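Local structure of sugar-phosphate aldolase (Thermotoga maritima, 1PVT) at residues 45-50 against 90-95; 55-60 against 83-88. The protein belongs to the class II aldolase and adducin family, whose AraD-like fold is built round a central beta sheet, and is named a sugar-phosphate aldolase. One frame throughout, in Å; residues are numbered along the deposited sequence.

Contact 1 of 2, residues 45-50 against 90-95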
loop_
_atom_site.group_PDB
_atom_site.type_symbol
_atom_site.label_atom_id
_atom_site.label_comp_id
_atom_site.label_asym_id
_atom_site.label_seq_id
_atom_site.Cartn_x
_atom_site.Cartn_y
_atom_site.Cartn_z
ATOM N N SER A 45 -3.799 -21.942 10.621
ATOM C CA SER A 45 -5.220 -21.736 10.436
ATOM C C SER A 45 -5.674 -21.634 8.989
ATOM O O SER A 45 -4.910 -21.287 8.090
ATOM C CB SER A 45 -5.661 -20.490 11.203
ATOM O OG SER A 45 -7.059 -20.319 11.118
ATOM N N VAL A 46 -6.946 -21.957 8.790
ATOM C CA VAL A 46 -7.597 -21.916 7.489
ATOM C C VAL A 46 -8.758 -20.940 7.579
ATOM O O VAL A 46 -9.528 -20.955 8.546
ATOM C CB VAL A 46 -8.150 -23.298 7.106
ATOM C CG1 VAL A 46 -9.216 -23.160 6.015
ATOM C CG2 VAL A 46 -7.013 -24.186 6.631
ATOM N N ASN A 47 -8.906 -20.099 6.571
ATOM C CA ASN A 47 -9.981 -19.135 6.626
ATOM C C ASN A 47 -10.662 -18.943 5.285
ATOM O O ASN A 47 -10.125 -19.316 4.232
ATOM C CB ASN A 47 -9.427 -17.813 7.153
ATOM C CG ASN A 47 -8.603 -17.995 8.423
ATOM O OD1 ASN A 47 -9.108 -17.837 9.533
ATOM N ND2 ASN A 47 -7.331 -18.352 8.257
ATOM N N GLU A 48 -11.851 -18.352 5.346
ATOM C CA GLU A 48 -12.667 -18.101 4.167
ATOM C C GLU A 48 -12.476 -16.702 3.602
ATOM O O GLU A 48 -12.687 -15.709 4.299
ATOM C CB GLU A 48 -14.140 -18.291 4.516
ATOM C CG GLU A 48 -14.450 -19.618 5.192
ATOM C CD GLU A 48 -15.877 -19.683 5.713
ATOM O OE1 GLU A 48 -16.800 -19.316 4.955
ATOM O OE2 GLU A 48 -16.080 -20.103 6.874
ATOM N N TYR A 49 -12.083 -16.635 2.334
ATOM C CA TYR A 49 -11.896 -15.360 1.663
ATOM C C TYR A 49 -13.111 -14.466 1.890
ATOM O O TYR A 49 -12.996 -13.241 1.899
ATOM C CB TYR A 49 -11.740 -15.571 0.163
ATOM C CG TYR A 49 -10.394 -16.075 -0.275
ATOM C CD1 TYR A 49 -10.285 -17.204 -1.084
ATOM C CD2 TYR A 49 -9.232 -15.400 0.075
ATOM C CE1 TYR A 49 -9.051 -17.649 -1.536
ATOM C CE2 TYR A 49 -7.992 -15.834 -0.374
ATOM C CZ TYR A 49 -7.910 -16.959 -1.178
ATOM O OH TYR A 49 -6.686 -17.393 -1.612
ATOM N N GLY A 50 -14.274 -15.085 2.075
ATOM C CA GLY A 50 -15.495 -14.322 2.263
ATOM C C GLY A 50 -16.057 -14.038 0.883
ATOM O O GLY A 50 -17.133 -13.463 0.725
ATOM N N TYR A 90 -8.083 -19.670 2.155
ATOM C CA TYR A 90 -6.702 -19.239 2.243
ATOM C C TYR A 90 -6.283 -19.712 3.621
ATOM O O TYR A 90 -7.122 -19.811 4.528
ATOM C CB TYR A 90 -6.600 -17.716 2.146
ATOM C CG TYR A 90 -7.035 -16.963 3.390
ATOM C CD1 TYR A 90 -6.152 -16.763 4.458
ATOM C CD2 TYR A 90 -8.309 -16.403 3.478
ATOM C CE1 TYR A 90 -6.521 -16.014 5.577
ATOM C CE2 TYR A 90 -8.691 -15.649 4.593
ATOM C CZ TYR A 90 -7.791 -15.456 5.638
ATOM O OH TYR A 90 -8.161 -14.683 6.722
ATOM N N GLU A 91 -4.999 -20.006 3.781
ATOM C CA GLU A 91 -4.503 -20.489 5.062
ATOM C C GLU A 91 -3.462 -19.573 5.711
ATOM O O GLU A 91 -2.662 -18.935 5.026
ATOM C CB GLU A 91 -3.951 -21.906 4.877
ATOM C CG GLU A 91 -3.090 -22.078 3.622
ATOM C CD GLU A 91 -2.753 -23.541 3.320
ATOM O OE1 GLU A 91 -1.855 -23.788 2.475
ATOM O OE2 GLU A 91 -3.391 -24.439 3.922
ATOM N N ILE A 92 -3.497 -19.504 7.037
ATOM C CA ILE A 92 -2.570 -18.675 7.782
ATOM C C ILE A 92 -1.375 -19.472 8.286
ATOM O O ILE A 92 -1.532 -20.426 9.046
ATOM C CB ILE A 92 -3.257 -18.040 8.979
ATOM C CG1 ILE A 92 -4.382 -17.132 8.490
ATOM C CG2 ILE A 92 -2.240 -17.282 9.814
ATOM C CD1 ILE A 92 -5.189 -16.487 9.613
ATOM N N LEU A 93 -0.182 -19.070 7.850
ATOM C CA LEU A 93 1.076 -19.710 8.250
ATOM C C LEU A 93 1.646 -18.993 9.476
ATOM O O LEU A 93 2.055 -19.638 10.446
ATOM C CB LEU A 93 2.098 -19.656 7.104
ATOM C CG LEU A 93 2.038 -20.708 5.986
ATOM C CD1 LEU A 93 0.652 -20.746 5.363
ATOM C CD2 LEU A 93 3.098 -20.392 4.930
ATOM N N HIS A 94 1.687 -17.661 9.418
ATOM C CA HIS A 94 2.163 -16.849 10.536
ATOM C C HIS A 94 1.130 -15.756 10.838
ATOM O O HIS A 94 0.380 -15.329 9.948
ATOM C CB HIS A 94 3.541 -16.229 10.229
ATOM C CG HIS A 94 4.107 -15.408 11.359
ATOM N ND1 HIS A 94 3.879 -15.705 12.690
ATOM C CD2 HIS A 94 4.898 -14.306 11.355
ATOM C CE1 HIS A 94 4.500 -14.821 13.453
ATOM N NE2 HIS A 94 5.126 -13.962 12.668
ATOM N N GLY A 95 1.081 -15.332 12.101
ATOM C CA GLY A 95 0.148 -14.298 12.508
ATOM C C GLY A 95 -0.628 -14.674 13.752
ATOM O O GLY A 95 -0.629 -15.828 14.163
#
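Asn47 lies over one face of the Tyr90 ring, and its CB comes 3.2 Å from Tyr90 CZ. The Asn47 amide and the ring are turned only 26° apart. Near the plane of the same ring, at its edge, sits Glu48 O. The Tyr49 ring meets Tyr90 obliquely, with centroids 5.5 Å apart, and Tyr90 N lies over one of its faces, toward the rim. Tyr49 CE2 packs on Tyr90 CB at 3.4 Å. Tyr90 CG stands between the backbone N and the carbonyl carbon (chi1 74°), which brings a face of the ring against Asn47 CB. On the side of the sheet that bears Asn47 and Tyr90, Ile92 sets its CG1 and CD1 against Asn47 ND2, while Ser45 CB meets Ile92 CB at 4.1 Å. Val46 and Glu91 face the other side as a non-hydrogen-bonded pair, CG2 of Val46 near CB of Glu91.

Strands 45-49 and 90-92 run antiparallel, and two pairs of backbone bonds join them. Ser45 N gives to Ile92 O at 3.1 Å, and Ile92 N returns to Ser45 O. Asn47 N gives to Tyr90 O at 2.7 Å, and Tyr90 N returns to Asn47 O at 2.9 Å.

Strand 45-49 is the outermost on its side of the sheet within the chain. Phe103 meets the Tyr90 ring edge-to-face. Asn47 OD1 is bonded to Lys98 NZ and Tyr49 OH to Leu85 O, so these two atoms find their partners beyond the strand pair, while the carbon parts of both side chains pack on Tyr90.

Contact 2 of 2, residues 55-60 against 83-88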
loop_
_atom_site.group_PDB
_atom_site.type_symbol
_atom_site.label_atom_id
_atom_site.label_comp_id
_atom_site.label_asym_id
_atom_site.label_seq_id
_atom_site.Cartn_x
_atom_site.Cartn_y
_atom_site.Cartn_z
ATOM N N GLY A 55 -7.856 -16.164 -8.683
ATOM C CA GLY A 55 -6.580 -15.734 -9.227
ATOM C C GLY A 55 -5.533 -16.803 -8.973
ATOM O O GLY A 55 -5.825 -17.787 -8.289
ATOM N N PRO A 56 -4.306 -16.650 -9.505
ATOM C CA PRO A 56 -3.245 -17.646 -9.299
ATOM C C PRO A 56 -2.946 -17.924 -7.824
ATOM O O PRO A 56 -3.519 -17.307 -6.926
ATOM C CB PRO A 56 -2.045 -17.028 -10.016
ATOM C CG PRO A 56 -2.687 -16.247 -11.130
ATOM C CD PRO A 56 -3.861 -15.589 -10.430
ATOM N N GLU A 57 -2.048 -18.867 -7.584
ATOM C CA GLU A 57 -1.660 -19.219 -6.228
ATOM C C GLU A 57 -0.495 -18.322 -5.830
ATOM O O GLU A 57 0.326 -17.968 -6.681
ATOM C CB GLU A 57 -1.215 -20.675 -6.179
ATOM C CG GLU A 57 -0.447 -21.035 -4.927
ATOM C CD GLU A 57 0.460 -22.230 -5.137
ATOM O OE1 GLU A 57 1.249 -22.212 -6.110
ATOM O OE2 GLU A 57 0.390 -23.183 -4.332
HETATM N N MSE A 58 -0.423 -17.954 -4.549
HETATM C CA MSE A 58 0.665 -17.104 -4.052
HETATM C C MSE A 58 0.785 -17.110 -2.538
HETATM O O MSE A 58 -0.081 -17.611 -1.830
HETATM C CB MSE A 58 0.479 -15.652 -4.508
HETATM C CG MSE A 58 -0.755 -14.976 -3.912
HETATM SE SE MSE A 58 -0.794 -13.026 -4.021
HETATM C CE MSE A 58 -1.694 -12.784 -5.719
ATOM N N TYR A 59 1.885 -16.545 -2.059
ATOM C CA TYR A 59 2.146 -16.415 -0.634
ATOM C C TYR A 59 2.373 -14.935 -0.398
ATOM O O TYR A 59 3.238 -14.329 -1.024
ATOM C CB TYR A 59 3.419 -17.147 -0.229
ATOM C CG TYR A 59 3.348 -18.643 -0.293
ATOM C CD1 TYR A 59 2.865 -19.390 0.778
ATOM C CD2 TYR A 59 3.826 -19.321 -1.407
ATOM C CE1 TYR A 59 2.877 -20.782 0.741
ATOM C CE2 TYR A 59 3.838 -20.702 -1.457
ATOM C CZ TYR A 59 3.371 -21.432 -0.387
ATOM O OH TYR A 59 3.437 -22.805 -0.458
ATOM N N LEU A 60 1.595 -14.337 0.490
ATOM C CA LEU A 60 1.804 -12.931 0.753
ATOM C C LEU A 60 1.745 -12.587 2.238
ATOM O O LEU A 60 0.964 -13.159 3.017
ATOM C CB LEU A 60 0.807 -12.064 -0.035
ATOM C CG LEU A 60 -0.489 -11.634 0.661
ATOM C CD1 LEU A 60 -1.035 -10.355 0.031
ATOM C CD2 LEU A 60 -1.500 -12.761 0.593
ATOM N N HIS A 83 -1.029 -18.129 2.470
ATOM C CA HIS A 83 -0.922 -18.878 1.237
ATOM C C HIS A 83 -2.280 -18.666 0.577
ATOM O O HIS A 83 -3.327 -19.042 1.129
ATOM C CB HIS A 83 -0.659 -20.360 1.507
ATOM C CG HIS A 83 -0.401 -21.158 0.266
ATOM N ND1 HIS A 83 0.441 -20.724 -0.737
ATOM C CD2 HIS A 83 -0.876 -22.361 -0.137
ATOM C CE1 HIS A 83 0.473 -21.623 -1.704
ATOM N NE2 HIS A 83 -0.317 -22.626 -1.365
ATOM N N VAL A 84 -2.253 -18.023 -0.588
ATOM C CA VAL A 84 -3.466 -17.724 -1.329
ATOM C C VAL A 84 -3.767 -18.798 -2.367
ATOM O O VAL A 84 -3.086 -18.927 -3.396
ATOM C CB VAL A 84 -3.364 -16.336 -1.999
ATOM C CG1 VAL A 84 -4.607 -16.046 -2.810
ATOM C CG2 VAL A 84 -3.195 -15.268 -0.930
ATOM N N LEU A 85 -4.798 -19.580 -2.057
ATOM C CA LEU A 85 -5.242 -20.662 -2.912
ATOM C C LEU A 85 -6.592 -20.342 -3.481
ATOM O O LEU A 85 -7.510 -19.948 -2.752
ATOM C CB LEU A 85 -5.340 -21.965 -2.127
ATOM C CG LEU A 85 -3.977 -22.538 -1.760
ATOM C CD1 LEU A 85 -4.174 -23.717 -0.838
ATOM C CD2 LEU A 85 -3.212 -22.922 -3.032
ATOM N N PRO A 86 -6.733 -20.509 -4.799
ATOM C CA PRO A 86 -8.007 -20.233 -5.453
ATOM C C PRO A 86 -9.115 -20.853 -4.621
ATOM O O PRO A 86 -8.865 -21.596 -3.664
ATOM C CB PRO A 86 -7.851 -20.917 -6.806
ATOM C CG PRO A 86 -6.380 -20.761 -7.086
ATOM C CD PRO A 86 -5.754 -21.073 -5.747
ATOM N N GLY A 87 -10.346 -20.556 -4.986
ATOM C CA GLY A 87 -11.439 -21.120 -4.236
ATOM C C GLY A 87 -11.875 -20.098 -3.232
ATOM O O GLY A 87 -11.751 -18.898 -3.470
ATOM N N LYS A 88 -12.368 -20.570 -2.098
ATOM C CA LYS A 88 -12.859 -19.675 -1.066
ATOM C C LYS A 88 -12.000 -19.753 0.186
ATOM O O LYS A 88 -12.312 -19.139 1.212
ATOM C CB LYS A 88 -14.311 -20.037 -0.740
ATOM C CG LYS A 88 -15.246 -19.951 -1.952
ATOM C CD LYS A 88 -16.561 -20.683 -1.715
ATOM C CE LYS A 88 -17.276 -20.159 -0.470
ATOM N NZ LYS A 88 -18.528 -20.928 -0.181
#
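Tyr59 and His83 form an offset stack, their ring centroids 3.9 Å apart and their planes inclined by 27°. His83 CE1 lies over one face of the tyrosine, toward the rim, and Tyr59 OH lies over a face of the imidazole. His83 CG is anti to the backbone N (chi1 -174°), which swings the ring toward strand 58-63. At the imidazole edge, in its plane, is Glu57 OE2, 3.1 Å from His83 NE2. The carboxylate is turned 53° from the ring. Its other oxygen, OE1, is in a salt bridge with Arg37, and Tyr59 OH is hydrogen-bonded to Tyr41 OH.

Backbone bonds join Met58 and Val84 as an antiparallel hydrogen-bonded pair. One runs from Met58 N to Val84 O at 3.1 Å, the other from Val84 N to Met58 O. Glu57 CA adds a CA-H...O contact to Val84 O at 3.2 Å. These strands, 58-63 and 79-84, are neighbours in the mixed central sheet of the AraD-like fold.

Apolar contacts lie on the side of the sheet that bears Met58 and Val84. Met58, a selenomethionine, lies beside Val84 and points the same way, with Met58 CG 3.5 Å from Val84 CB. Leu60 CD2 crosses to Val84 CG2 at 3.4 Å. His110 of helix 103-115 touches Met58 and Leu60. Outside the paired strands, before 58 and after 84, Pro86 CG lies 3.3 Å from Gly55 O.

Overall arrangement
Both contacts join antiparallel neighbours of one mixed sheet, and strands 79-84 and 89-92, adjacent in it, connect them. Contact 2 is nested in the loop that contact 1 closes, and their centres are 10 Å apart. Each is partly buried, but contact 1 includes the outermost strand 45-49, with Val46 and Glu48 exposed, whereas contact 2 lies further in, with Pro86, in the loop after strand 79-84, as its exposed touching residue. Contact 1 has four backbone bonds and an oblique tyrosine pair; contact 2 has two backbone bonds, an offset Tyr-His stack and aliphatic packing. Tyr49 bridges the two: its N is probably hydrogen-bonded to Lys88 O, and its ring packs near Gly87 O.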